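Side-chain contacts in GTP cyclohydrolase 1 type 2 homolog (Staphylococcus aureus subsp. aureus, PDB 3LNL), which is of unknown function but belongs to the NIF3 family, holds a dinuclear zinc centre and assembles into a toroid-shaped homohexamer: residues B[112-115]-B[116-120]; B[255-258]-B[259-263]; B[291-294]-B[295-298]; B[311-314]-B[315-318]. The protein carries 2 engineered substitutions. One frame throughout, in Å; residues are numbered along the deposited sequence.

How the interactions relate
All four contacts are local, each between consecutive segments of one helix or helix start, so they follow in series along the chain; none closes a long loop, nests in another or crosses it. Interaction 1, on helix 112-119, stands beside the zinc site and touches interaction 2, on helix 254-264, where Met120 CG lies 3.6 Å from Ile261 CG2. Interaction 3 forms the start of helix 294-299, after strand 279-285. Its Tyr295 and Ile291 reach interaction 4, on helix 312-321, with Tyr295 OH 3.4 Å from Ala318 N. The result is two touching pairs, 1 with 2 and 3 with 4. Interactions 2 and 4 also meet a second subunit.

Interaction 1 (B[112-115]-B[116-120]); sequences VNMM and LAKVM. Engineered in segment 116-120: Val119 (natural residue Ala).
Val112 and Leu116 stand one turn apart on the alpha-helix 112-119, their side chains running side by side in the same direction. The frame is the regular i to i+4 backbone pattern: Leu116 N donates to Val112 O at 2.8 Å, and Ala117, Lys118 and Val119 bond likewise to Asn113, Met114 and Met115, with N-H...O angles between 160° and 167°.

Apolar packing is centred on Leu116, whose CD1 lies 4.0 Å from Val112 CG1. The same methyl is 3.7 Å from Asn113 OD1, an oxygen already engaged by Gly287 N. Leu116, Asn113 and Ala117 all rest on Ile285 of strand 279-285. Val112 instead touches His68, Asp106 and Glu333, which ligate zinc, and its side chain comes within about 5 Å of a zinc ion, so the helix start flanks the metal centre.

A sulfur contact marks another flank. Met114 bends at chi2 (67°) and again at chi3, which brings SD 3.9 Å from Lys118 CG; both residues touch Ile125 of strand 125-142.

The engineered Val119 closes this run of bonds, its CG2, placed beside the backbone N, 3.1 Å from Met115 O.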
ATOM      1  N   VAL B 112     -23.465 -11.906  21.011  1.00 12.30           N
ATOM      2  CA  VAL B 112     -24.529 -11.980  19.998  1.00 11.78           C
ATOM      3  C   VAL B 112     -24.798 -13.434  19.484  1.00 12.84           C
ATOM      4  O   VAL B 112     -25.952 -13.887  19.320  1.00 13.74           O
ATOM      5  CB  VAL B 112     -24.190 -11.037  18.793  1.00 10.61           C
ATOM      6  CG1 VAL B 112     -25.198 -11.141  17.661  1.00 10.76           C
ATOM      7  CG2 VAL B 112     -24.080  -9.576  19.291  1.00 12.13           C
ATOM      8  N   ASN B 113     -23.731 -14.158  19.267  1.00 12.65           N
ATOM      9  CA  ASN B 113     -23.827 -15.504  18.707  1.00 12.81           C
ATOM     10  C   ASN B 113     -24.239 -16.575  19.672  1.00 12.30           C
ATOM     11  O   ASN B 113     -25.058 -17.415  19.306  1.00 10.76           O
ATOM     12  CB  ASN B 113     -22.577 -15.815  17.913  1.00 12.83           C
ATOM     13  CG  ASN B 113     -22.425 -14.829  16.778  1.00 13.66           C
ATOM     14  OD1 ASN B 113     -23.351 -14.675  16.003  1.00 12.36           O
ATOM     15  ND2 ASN B 113     -21.322 -14.067  16.756  1.00 10.79           N
ATOM     16  N   MET B 114     -23.813 -16.459  20.935  1.00 13.55           N
ATOM     17  CA  MET B 114     -24.398 -17.296  22.006  1.00 12.72           C
ATOM     18  C   MET B 114     -25.887 -17.011  22.108  1.00 13.40           C
ATOM     19  O   MET B 114     -26.672 -17.950  22.216  1.00 14.28           O
ATOM     20  CB  MET B 114     -23.689 -17.072  23.331  1.00 12.71           C
ATOM     21  CG  MET B 114     -24.400 -17.636  24.555  1.00 14.74           C
ATOM     22  SD  MET B 114     -24.406 -19.429  24.446  1.00 18.27           S
ATOM     23  CE  MET B 114     -22.687 -19.808  24.780  1.00 17.53           C
ATOM     24  N   MET B 115     -26.278 -15.725  22.081  1.00 14.12           N
ATOM     25  CA  MET B 115     -27.692 -15.337  22.138  1.00 13.54           C
ATOM     26  C   MET B 115     -28.510 -15.894  20.989  1.00 13.14           C
ATOM     27  O   MET B 115     -29.610 -16.432  21.195  1.00 12.42           O
ATOM     28  CB  MET B 115     -27.831 -13.817  22.145  1.00 14.01           C
ATOM     29  CG  MET B 115     -27.335 -13.178  23.442  1.00 15.12           C
ATOM     30  SD  MET B 115     -27.168 -11.440  23.194  1.00 13.79           S
ATOM     31  CE  MET B 115     -26.231 -10.916  24.665  1.00 16.44           C
ATOM     32  N   LEU B 116     -27.980 -15.782  19.784  1.00 12.53           N
ATOM     33  CA  LEU B 116     -28.626 -16.374  18.615  1.00 12.57           C
ATOM     34  C   LEU B 116     -28.817 -17.887  18.754  1.00 12.10           C
ATOM     35  O   LEU B 116     -29.912 -18.400  18.574  1.00 12.33           O
ATOM     36  CB  LEU B 116     -27.854 -16.020  17.330  1.00 11.90           C
ATOM     37  CG  LEU B 116     -28.104 -14.592  16.853  1.00 11.50           C
ATOM     38  CD1 LEU B 116     -27.032 -14.219  15.786  1.00 11.10           C
ATOM     39  CD2 LEU B 116     -29.576 -14.396  16.328  1.00  9.82           C
ATOM     40  N   ALA B 117     -27.761 -18.597  19.144  1.00 12.96           N
ATOM     41  CA  ALA B 117     -27.832 -20.045  19.312  1.00 13.09           C
ATOM     42  C   ALA B 117     -28.867 -20.462  20.356  1.00 12.95           C
ATOM     43  O   ALA B 117     -29.681 -21.381  20.124  1.00 12.99           O
ATOM     44  CB  ALA B 117     -26.434 -20.623  19.658  1.00 12.16           C
ATOM     45  N   LYS B 118     -28.891 -19.741  21.460  1.00 13.68           N
ATOM     46  CA  LYS B 118     -29.861 -19.979  22.527  1.00 15.22           C
ATOM     47  C   LYS B 118     -31.280 -19.746  22.044  1.00 14.24           C
ATOM     48  O   LYS B 118     -32.128 -20.580  22.260  1.00 13.06           O
ATOM     49  CB  LYS B 118     -29.538 -19.107  23.758  1.00 16.56           C
ATOM     50  CG  LYS B 118     -28.345 -19.617  24.589  1.00 19.44           C
ATOM     51  CD  LYS B 118     -28.685 -20.936  25.291  1.00 21.56           C
ATOM     52  CE  LYS B 118     -27.641 -21.357  26.333  1.00 22.96           C
ATOM     53  NZ  LYS B 118     -27.784 -22.837  26.617  1.00 21.56           N
ATOM     54  N   VAL B 119     -31.523 -18.655  21.307  1.00 14.34           N
ATOM     55  CA  VAL B 119     -32.867 -18.394  20.791  1.00 14.72           C
ATOM     56  C   VAL B 119     -33.310 -19.446  19.755  1.00 14.95           C
ATOM     57  O   VAL B 119     -34.478 -19.765  19.619  1.00 14.06           O
ATOM     58  CB  VAL B 119     -32.978 -16.990  20.196  1.00 15.70           C
ATOM     59  CG1 VAL B 119     -34.400 -16.760  19.656  1.00 16.53           C
ATOM     60  CG2 VAL B 119     -32.656 -16.014  21.195  1.00 10.71           C
ATOM     61  N   MET B 120     -32.351 -20.021  19.059  1.00 14.43           N
ATOM     62  CA  MET B 120     -32.618 -21.134  18.152  1.00 14.87           C
ATOM     63  C   MET B 120     -32.802 -22.483  18.809  1.00 14.77           C
ATOM     64  O   MET B 120     -33.141 -23.440  18.118  1.00 15.41           O
ATOM     65  CB  MET B 120     -31.505 -21.229  17.124  1.00 15.20           C
ATOM     66  CG  MET B 120     -31.438 -20.041  16.214  1.00 14.73           C
ATOM     67  SD  MET B 120     -30.018 -20.188  15.148  1.00 15.13           S
ATOM     68  CE  MET B 120     -29.797 -18.495  14.552  1.00 10.05           C
TER

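Interaction 2 (B[255-258]-B[259-263]); sequences EDFA and ADIKS
Phe257 and Ile261, one turn apart on helix 254-264, make the main side-chain contact, and Ile261 can be followed outward atom by atom. Its CB stands 3.8 Å from Phe257 O, the carbonyl that also accepts the Ile261 N-H at 3.0 Å. With chi1 at 72°, CG1 falls between the backbone N and the carbonyl carbon, a position that sets it over the preceding turn, 3.6 Å from Phe257 O and nearly as close to Ala258 O. The other branch, CG2, lies beside the backbone N and comes against the CE1-CZ side of the Phe257 ring, meeting CE1 at 3.3 Å and CZ at 3.6 Å. From CG1 the chain runs on extended, and CD1 ends 4.0 Å from Phe257 CE2. CG2 thus approaches the ring obliquely, while CD1 adds a looser contact.

With its CG anti to the backbone N (chi1 -176°), the Phe257 ring leans along the helix toward Ile261; it also lies against Val248, Met252 and Ile326, while Ile261 meets Met120 and Ile328, so the pair belongs to the buried side of the helix. Asp260 OD2 forms a salt bridge with Lys264, and Lys262 NZ one with the terminal carboxylate of Ile370 of a second subunit. Hydrocarbon packing thus holds the helix to its own sheet; the second subunit is met by both apolar contact (Ala258, Ala259 on its Ile370) and charge.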
ATOM      1  N   GLU B 255     -34.173 -27.342   5.149  1.00 12.42           N
ATOM      2  CA  GLU B 255     -35.374 -26.532   5.039  1.00 14.34           C
ATOM      3  C   GLU B 255     -36.163 -26.504   6.335  1.00 13.61           C
ATOM      4  O   GLU B 255     -36.688 -25.462   6.708  1.00 13.29           O
ATOM      5  CB  GLU B 255     -36.266 -26.988   3.898  1.00 15.86           C
ATOM      6  CG  GLU B 255     -36.986 -28.232   4.131  1.00 19.80           C
ATOM      7  CD  GLU B 255     -37.830 -28.637   2.919  1.00 26.99           C
ATOM      8  OE1 GLU B 255     -38.232 -29.827   2.891  1.00 29.27           O
ATOM      9  OE2 GLU B 255     -38.057 -27.765   2.022  1.00 25.58           O
ATOM     10  N   ASP B 256     -36.160 -27.604   7.064  1.00 12.92           N
ATOM     11  CA  ASP B 256     -36.866 -27.658   8.339  1.00 13.59           C
ATOM     12  C   ASP B 256     -36.166 -26.797   9.381  1.00 13.22           C
ATOM     13  O   ASP B 256     -36.827 -26.130  10.173  1.00 12.11           O
ATOM     14  CB  ASP B 256     -36.991 -29.098   8.835  1.00 13.66           C
ATOM     15  CG  ASP B 256     -38.033 -29.898   8.046  1.00 16.03           C
ATOM     16  OD1 ASP B 256     -38.738 -29.351   7.172  1.00 18.64           O
ATOM     17  OD2 ASP B 256     -38.148 -31.075   8.323  1.00 16.71           O
ATOM     18  N   PHE B 257     -34.830 -26.834   9.380  1.00 12.45           N
ATOM     19  CA  PHE B 257     -34.048 -25.975  10.250  1.00 12.62           C
ATOM     20  C   PHE B 257     -34.279 -24.501   9.928  1.00 13.02           C
ATOM     21  O   PHE B 257     -34.543 -23.703  10.841  1.00 12.41           O
ATOM     22  CB  PHE B 257     -32.557 -26.307  10.199  1.00 12.64           C
ATOM     23  CG  PHE B 257     -31.747 -25.507  11.158  1.00 10.46           C
ATOM     24  CD1 PHE B 257     -32.063 -25.500  12.509  1.00 10.65           C
ATOM     25  CD2 PHE B 257     -30.689 -24.726  10.712  1.00 12.50           C
ATOM     26  CE1 PHE B 257     -31.354 -24.719  13.405  1.00 10.37           C
ATOM     27  CE2 PHE B 257     -29.950 -23.989  11.607  1.00 11.31           C
ATOM     28  CZ  PHE B 257     -30.284 -24.002  12.962  1.00 11.43           C
ATOM     29  N   ALA B 258     -34.214 -24.147   8.648  1.00 11.85           N
ATOM     30  CA  ALA B 258     -34.528 -22.786   8.235  1.00 12.80           C
ATOM     31  C   ALA B 258     -35.916 -22.314   8.725  1.00 12.92           C
ATOM     32  O   ALA B 258     -36.046 -21.196   9.246  1.00 11.81           O
ATOM     33  CB  ALA B 258     -34.404 -22.617   6.696  1.00 12.34           C
ATOM     34  N   ALA B 259     -36.925 -23.164   8.586  1.00 12.58           N
ATOM     35  CA  ALA B 259     -38.296 -22.805   9.018  1.00 13.53           C
ATOM     36  C   ALA B 259     -38.388 -22.637  10.496  1.00 14.01           C
ATOM     37  O   ALA B 259     -39.093 -21.749  11.012  1.00 14.31           O
ATOM     38  CB  ALA B 259     -39.294 -23.868   8.561  1.00 12.52           C
ATOM     39  N   ASP B 260     -37.723 -23.536  11.211  1.00 14.69           N
ATOM     40  CA  ASP B 260     -37.721 -23.480  12.679  1.00 14.31           C
ATOM     41  C   ASP B 260     -37.128 -22.184  13.213  1.00 13.18           C
ATOM     42  O   ASP B 260     -37.671 -21.567  14.130  1.00 12.77           O
ATOM     43  CB  ASP B 260     -36.934 -24.672  13.241  1.00 14.82           C
ATOM     44  CG  ASP B 260     -37.132 -24.842  14.679  1.00 16.89           C
ATOM     45  OD1 ASP B 260     -38.277 -25.130  15.081  1.00 19.25           O
ATOM     46  OD2 ASP B 260     -36.165 -24.686  15.430  1.00 21.99           O
ATOM     47  N   ILE B 261     -36.003 -21.762  12.655  1.00 12.39           N
ATOM     48  CA  ILE B 261     -35.344 -20.595  13.182  1.00 12.72           C
ATOM     49  C   ILE B 261     -36.068 -19.299  12.708  1.00 12.38           C
ATOM     50  O   ILE B 261     -36.077 -18.308  13.421  1.00 10.81           O
ATOM     51  CB  ILE B 261     -33.771 -20.608  12.996  1.00 13.10           C
ATOM     52  CG1 ILE B 261     -33.325 -20.385  11.555  1.00 12.84           C
ATOM     53  CG2 ILE B 261     -33.138 -21.902  13.662  1.00 13.49           C
ATOM     54  CD1 ILE B 261     -31.811 -20.468  11.376  1.00 13.01           C
ATOM     55  N   LYS B 262     -36.717 -19.350  11.538  1.00 11.32           N
ATOM     56  CA  LYS B 262     -37.575 -18.265  11.071  1.00 11.57           C
ATOM     57  C   LYS B 262     -38.657 -17.999  12.102  1.00 12.52           C
ATOM     58  O   LYS B 262     -38.878 -16.834  12.470  1.00 13.19           O
ATOM     59  CB  LYS B 262     -38.226 -18.603   9.714  1.00 10.62           C
ATOM     60  CG  LYS B 262     -39.231 -17.525   9.211  1.00  9.77           C
ATOM     61  CD  LYS B 262     -39.935 -17.900   7.913  1.00 11.61           C
ATOM     62  CE  LYS B 262     -40.853 -16.772   7.444  1.00 12.69           C
ATOM     63  NZ  LYS B 262     -41.634 -17.100   6.244  1.00 14.44           N
ATOM     64  N   SER B 263     -39.308 -19.077  12.580  1.00 11.71           N
ATOM     65  CA  SER B 263     -40.324 -18.976  13.595  1.00 13.03           C
ATOM     66  C   SER B 263     -39.783 -18.502  14.957  1.00 13.09           C
ATOM     67  O   SER B 263     -40.312 -17.563  15.577  1.00 12.70           O
ATOM     68  CB  SER B 263     -41.049 -20.346  13.689  1.00 12.77           C
ATOM     69  OG  SER B 263     -41.953 -20.338  14.725  1.00 17.09           O
TER

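Interaction 3 (B[291-294]-B[295-298]); sequences IGYE and YQAV
Tyr293 and Glu294 accept the first backbone bonds of helix 294-299, Ala297 N reaching Tyr293 O at 2.9 Å and Val298 N reaching Glu294 O, while Gly292 just before them has a positive phi of 119°, at which a CB would press on Ile291 O.

The Glu294 side chain folds back over this approach. Its CG takes the site between the backbone N and the carbonyl carbon (chi1 64°), and a second bend at chi2 carries the carboxylate to the preceding loop, where Gly292 N donates to the syn lone pair of OE1 at 2.7 Å. That bond ties the loop to the helix start and limits how far the carboxylate can turn. The chain of Glu294 also runs alongside Tyr295: CG makes a CH-pi contact 4.1 Å from the ring centroid, 30° off the normal and therefore off-centre. A water completes a bridge between their ends, lying 2.6 Å from Glu294 OE2 and 2.7 Å from Tyr295 OH.

Another water donates to Gly292 O and accepts from Gln296 N, adding a solvent link across the first turn. Gln296 extends beside Tyr293, placing NE2 near the plane of the ring and 3.9 Å from Tyr293 CD2; this amide nitrogen bonds to Asn129 OD1.

In the fold, Tyr293, Glu294 and Ala297 lie against Phe305 of strand 304-307, Val298 touches Val323, and Tyr295 reaches Asp317 on helix 312-321.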
ATOM      1  N   ILE B 291     -20.409 -13.355   5.912  1.00 13.97           N
ATOM      2  CA  ILE B 291     -19.934 -13.989   4.712  1.00 14.63           C
ATOM      3  C   ILE B 291     -18.447 -13.646   4.611  1.00 14.83           C
ATOM      4  O   ILE B 291     -18.047 -12.516   4.912  1.00 14.50           O
ATOM      5  CB  ILE B 291     -20.740 -13.613   3.434  1.00 15.08           C
ATOM      6  CG1 ILE B 291     -22.133 -14.246   3.470  1.00 14.64           C
ATOM      7  CG2 ILE B 291     -19.967 -14.049   2.169  1.00 13.20           C
ATOM      8  CD1 ILE B 291     -22.121 -15.825   3.361  1.00 12.12           C
ATOM      9  N   GLY B 292     -17.647 -14.650   4.228  1.00 13.80           N
ATOM     10  CA  GLY B 292     -16.202 -14.598   4.321  1.00 14.09           C
ATOM     11  C   GLY B 292     -15.744 -15.719   5.248  1.00 13.73           C
ATOM     12  O   GLY B 292     -14.641 -16.196   5.095  1.00 13.91           O
ATOM     13  N   TYR B 293     -16.604 -16.163   6.164  1.00 13.09           N
ATOM     14  CA  TYR B 293     -16.251 -17.232   7.149  1.00 13.75           C
ATOM     15  C   TYR B 293     -16.868 -18.579   6.837  1.00 13.39           C
ATOM     16  O   TYR B 293     -16.587 -19.555   7.540  1.00 13.05           O
ATOM     17  CB  TYR B 293     -16.652 -16.819   8.597  1.00 13.85           C
ATOM     18  CG  TYR B 293     -15.801 -15.726   9.157  1.00 13.39           C
ATOM     19  CD1 TYR B 293     -16.140 -14.402   8.980  1.00 15.34           C
ATOM     20  CD2 TYR B 293     -14.656 -16.023   9.888  1.00 15.62           C
ATOM     21  CE1 TYR B 293     -15.329 -13.361   9.515  1.00 17.88           C
ATOM     22  CE2 TYR B 293     -13.856 -15.013  10.425  1.00 16.96           C
ATOM     23  CZ  TYR B 293     -14.213 -13.697  10.232  1.00 18.00           C
ATOM     24  OH  TYR B 293     -13.441 -12.718  10.745  1.00 19.99           O
ATOM     25  N   GLU B 294     -17.671 -18.663   5.773  1.00 13.38           N
ATOM     26  CA  GLU B 294     -18.443 -19.898   5.523  1.00 13.07           C
ATOM     27  C   GLU B 294     -17.590 -21.103   5.182  1.00 13.30           C
ATOM     28  O   GLU B 294     -17.895 -22.229   5.623  1.00 11.80           O
ATOM     29  CB  GLU B 294     -19.565 -19.700   4.489  1.00 13.70           C
ATOM     30  CG  GLU B 294     -19.190 -19.345   3.035  1.00 13.77           C
ATOM     31  CD  GLU B 294     -18.886 -17.859   2.806  1.00 13.10           C
ATOM     32  OE1 GLU B 294     -18.593 -17.146   3.803  1.00 13.85           O
ATOM     33  OE2 GLU B 294     -18.909 -17.417   1.615  1.00 15.15           O
ATOM     34  N   TYR B 295     -16.537 -20.888   4.399  1.00 12.67           N
ATOM     35  CA  TYR B 295     -15.663 -21.994   3.995  1.00 12.52           C
ATOM     36  C   TYR B 295     -14.893 -22.544   5.219  1.00 13.78           C
ATOM     37  O   TYR B 295     -14.757 -23.759   5.388  1.00 13.34           O
ATOM     38  CB  TYR B 295     -14.748 -21.580   2.827  1.00 13.01           C
ATOM     39  CG  TYR B 295     -15.555 -21.257   1.616  1.00 12.19           C
ATOM     40  CD1 TYR B 295     -15.914 -19.949   1.332  1.00 10.62           C
ATOM     41  CD2 TYR B 295     -16.021 -22.276   0.763  1.00 12.33           C
ATOM     42  CE1 TYR B 295     -16.726 -19.645   0.211  1.00 12.31           C
ATOM     43  CE2 TYR B 295     -16.825 -21.985  -0.333  1.00 12.29           C
ATOM     44  CZ  TYR B 295     -17.193 -20.661  -0.590  1.00 16.14           C
ATOM     45  OH  TYR B 295     -18.006 -20.362  -1.656  1.00 15.78           O
ATOM     46  N   GLN B 296     -14.429 -21.636   6.076  1.00 14.41           N
ATOM     47  CA  GLN B 296     -13.733 -22.000   7.314  1.00 15.77           C
ATOM     48  C   GLN B 296     -14.675 -22.706   8.301  1.00 14.70           C
ATOM     49  O   GLN B 296     -14.322 -23.725   8.888  1.00 14.70           O
ATOM     50  CB  GLN B 296     -13.126 -20.745   7.897  1.00 16.08           C
ATOM     51  CG  GLN B 296     -12.203 -20.904   9.055  1.00 21.94           C
ATOM     52  CD  GLN B 296     -11.382 -19.628   9.242  1.00 27.22           C
ATOM     53  OE1 GLN B 296     -10.386 -19.455   8.566  1.00 31.13           O
ATOM     54  NE2 GLN B 296     -11.841 -18.709  10.120  1.00 26.89           N
ATOM     55  N   ALA B 297     -15.918 -22.237   8.371  1.00 13.59           N
ATOM     56  CA  ALA B 297     -16.948 -22.900   9.165  1.00 13.73           C
ATOM     57  C   ALA B 297     -17.131 -24.344   8.733  1.00 14.41           C
ATOM     58  O   ALA B 297     -17.182 -25.261   9.590  1.00 13.68           O
ATOM     59  CB  ALA B 297     -18.259 -22.156   9.107  1.00 11.94           C
ATOM     60  N   VAL B 298     -17.198 -24.571   7.421  1.00 14.96           N
ATOM     61  CA  VAL B 298     -17.306 -25.957   6.945  1.00 15.80           C
ATOM     62  C   VAL B 298     -16.057 -26.760   7.324  1.00 16.87           C
ATOM     63  O   VAL B 298     -16.175 -27.880   7.799  1.00 15.86           O
ATOM     64  CB  VAL B 298     -17.680 -26.027   5.464  1.00 15.12           C
ATOM     65  CG1 VAL B 298     -17.519 -27.490   4.936  1.00 17.64           C
ATOM     66  CG2 VAL B 298     -19.089 -25.491   5.306  1.00 13.25           C
TER
HETATM   67  O   HOH W   1     -14.257 -18.853   4.964  1.00 13.15           O
HETATM   68  O   HOH W   2     -19.406 -18.155  -0.836  1.00 12.68           O

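Interaction 4 (B[311-314]-B[315-318]); sequences KHHD and ALDA
His313 and Asp317 are joined one turn apart on helix 312-321 by backbone and solvent. Asp317 N donates to His313 O at 3.0 Å, and the Asp317 side chain, its CG beside its own backbone N (chi1 -68°), brings its carboxylate close to that carbonyl, acceptor beside acceptor, so it bonds to donors such as water instead. A water in the plane of the His313 ring, at its edge, lies 2.9 Å from His313 ND1 and donates to Asp317 OD1. Asp314 OD1 and Asp317 OD2 stay 4.5 Å apart, and a further water donates to both, at 2.7 Å to Asp317 OD2, which would ease their repulsion.

Leu316 supplies the apolar part, with CD2 4.4 Å from His312 NE2 and 4.5 Å from His313 ND1, oblique to both rings. The histidines pack, His312 CD2 standing 3.8 Å above the centre of the His313 ring.

The next shell is a second subunit: its Asp48 binds His312 NE2, its Tyr84 bonds to Asp317 OD1, its His330 stacks on His312 and its His69 meets His313, planes about 60° apart. A zinc ion lies about 4 Å from the His313 side chain, so the start of this helix borders a metal site at the interface.

Within its own chain the helix joins strands 304-307 and 325-327 as a beta-alpha-beta unit; Ala318 touches Val323 and Asp314 touches Ile291, before helix 294-299.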
ATOM      1  N   LYS B 311     -25.320 -12.042  -0.280  1.00 12.28           N
ATOM      2  CA  LYS B 311     -25.492 -11.574  -1.648  1.00 13.28           C
ATOM      3  C   LYS B 311     -25.405 -12.699  -2.689  1.00 13.75           C
ATOM      4  O   LYS B 311     -24.840 -13.774  -2.441  1.00 12.74           O
ATOM      5  CB  LYS B 311     -24.463 -10.507  -1.963  1.00 14.44           C
ATOM      6  CG  LYS B 311     -24.707  -9.265  -1.064  1.00 17.95           C
ATOM      7  CD  LYS B 311     -23.828  -8.099  -1.372  1.00 24.53           C
ATOM      8  CE  LYS B 311     -22.391  -8.531  -1.549  1.00 30.79           C
ATOM      9  NZ  LYS B 311     -21.529  -7.323  -1.845  1.00 32.86           N
ATOM     10  N   HIS B 312     -26.024 -12.433  -3.839  1.00 12.40           N
ATOM     11  CA  HIS B 312     -26.140 -13.404  -4.941  1.00 12.21           C
ATOM     12  C   HIS B 312     -24.888 -14.181  -5.254  1.00 11.86           C
ATOM     13  O   HIS B 312     -24.904 -15.401  -5.232  1.00 12.00           O
ATOM     14  CB  HIS B 312     -26.597 -12.664  -6.207  1.00 11.87           C
ATOM     15  CG  HIS B 312     -26.700 -13.534  -7.403  1.00 11.39           C
ATOM     16  ND1 HIS B 312     -27.708 -14.453  -7.564  1.00 10.09           N
ATOM     17  CD2 HIS B 312     -25.874 -13.673  -8.481  1.00 11.71           C
ATOM     18  CE1 HIS B 312     -27.529 -15.093  -8.715  1.00 13.62           C
ATOM     19  NE2 HIS B 312     -26.415 -14.647  -9.286  1.00 10.39           N
ATOM     20  N   HIS B 313     -23.804 -13.479  -5.606  1.00 11.29           N
ATOM     21  CA  HIS B 313     -22.623 -14.163  -6.093  1.00 12.60           C
ATOM     22  C   HIS B 313     -21.981 -15.001  -4.994  1.00 12.70           C
ATOM     23  O   HIS B 313     -21.428 -16.060  -5.277  1.00 11.76           O
ATOM     24  CB  HIS B 313     -21.614 -13.198  -6.726  1.00 12.70           C
ATOM     25  CG  HIS B 313     -22.011 -12.773  -8.101  1.00 13.59           C
ATOM     26  ND1 HIS B 313     -21.953 -13.625  -9.183  1.00 14.89           N
ATOM     27  CD2 HIS B 313     -22.535 -11.609  -8.553  1.00 13.58           C
ATOM     28  CE1 HIS B 313     -22.411 -12.988 -10.251  1.00 16.97           C
ATOM     29  NE2 HIS B 313     -22.748 -11.756  -9.898  1.00 14.55           N
ATOM     30  N   ASP B 314     -22.056 -14.552  -3.743  1.00 14.58           N
ATOM     31  CA  ASP B 314     -21.535 -15.389  -2.666  1.00 14.24           C
ATOM     32  C   ASP B 314     -22.382 -16.643  -2.406  1.00 13.20           C
ATOM     33  O   ASP B 314     -21.826 -17.712  -2.105  1.00 12.66           O
ATOM     34  CB  ASP B 314     -21.361 -14.597  -1.376  1.00 15.72           C
ATOM     35  CG  ASP B 314     -20.301 -13.501  -1.530  1.00 19.26           C
ATOM     36  OD1 ASP B 314     -19.212 -13.729  -2.132  1.00 19.70           O
ATOM     37  OD2 ASP B 314     -20.630 -12.425  -1.069  1.00 15.46           O
ATOM     38  N   ALA B 315     -23.695 -16.493  -2.517  1.00 11.78           N
ATOM     39  CA  ALA B 315     -24.612 -17.625  -2.441  1.00 12.28           C
ATOM     40  C   ALA B 315     -24.366 -18.599  -3.609  1.00 10.84           C
ATOM     41  O   ALA B 315     -24.399 -19.820  -3.426  1.00 11.64           O
ATOM     42  CB  ALA B 315     -26.070 -17.154  -2.453  1.00 11.29           C
ATOM     43  N   LEU B 316     -24.220 -18.053  -4.821  1.00 12.03           N
ATOM     44  CA  LEU B 316     -23.890 -18.875  -6.002  1.00 12.45           C
ATOM     45  C   LEU B 316     -22.616 -19.721  -5.795  1.00 11.61           C
ATOM     46  O   LEU B 316     -22.592 -20.904  -6.059  1.00 10.35           O
ATOM     47  CB  LEU B 316     -23.731 -17.991  -7.249  1.00 12.97           C
ATOM     48  CG  LEU B 316     -23.843 -18.727  -8.596  1.00 17.33           C
ATOM     49  CD1 LEU B 316     -25.285 -19.230  -8.766  1.00 19.95           C
ATOM     50  CD2 LEU B 316     -23.430 -17.811  -9.762  1.00 20.11           C
ATOM     51  N   ASP B 317     -21.543 -19.069  -5.356  1.00 12.31           N
ATOM     52  CA  ASP B 317     -20.290 -19.740  -5.019  1.00 12.04           C
ATOM     53  C   ASP B 317     -20.510 -20.852  -3.981  1.00 12.81           C
ATOM     54  O   ASP B 317     -20.064 -22.017  -4.184  1.00 12.68           O
ATOM     55  CB  ASP B 317     -19.259 -18.732  -4.477  1.00 11.21           C
ATOM     56  CG  ASP B 317     -18.799 -17.773  -5.546  1.00 13.46           C
ATOM     57  OD1 ASP B 317     -19.165 -17.975  -6.709  1.00 16.05           O
ATOM     58  OD2 ASP B 317     -18.110 -16.800  -5.234  1.00 15.96           O
ATOM     59  N   ALA B 318     -21.181 -20.503  -2.888  1.00 11.73           N
ATOM     60  CA  ALA B 318     -21.486 -21.481  -1.829  1.00 12.52           C
ATOM     61  C   ALA B 318     -22.241 -22.711  -2.379  1.00 12.87           C
ATOM     62  O   ALA B 318     -21.840 -23.852  -2.128  1.00 12.01           O
ATOM     63  CB  ALA B 318     -22.279 -20.819  -0.683  1.00 12.01           C
TER
HETATM   64  O   HOH W   3     -20.349 -15.929  -8.650  1.00 24.70           O
HETATM   65  O   HOH W   4     -18.405 -14.132  -5.232  1.00 26.05           O
HETATM   66  O   HOH W   5     -17.641 -16.453  -2.296  1.00 30.30           O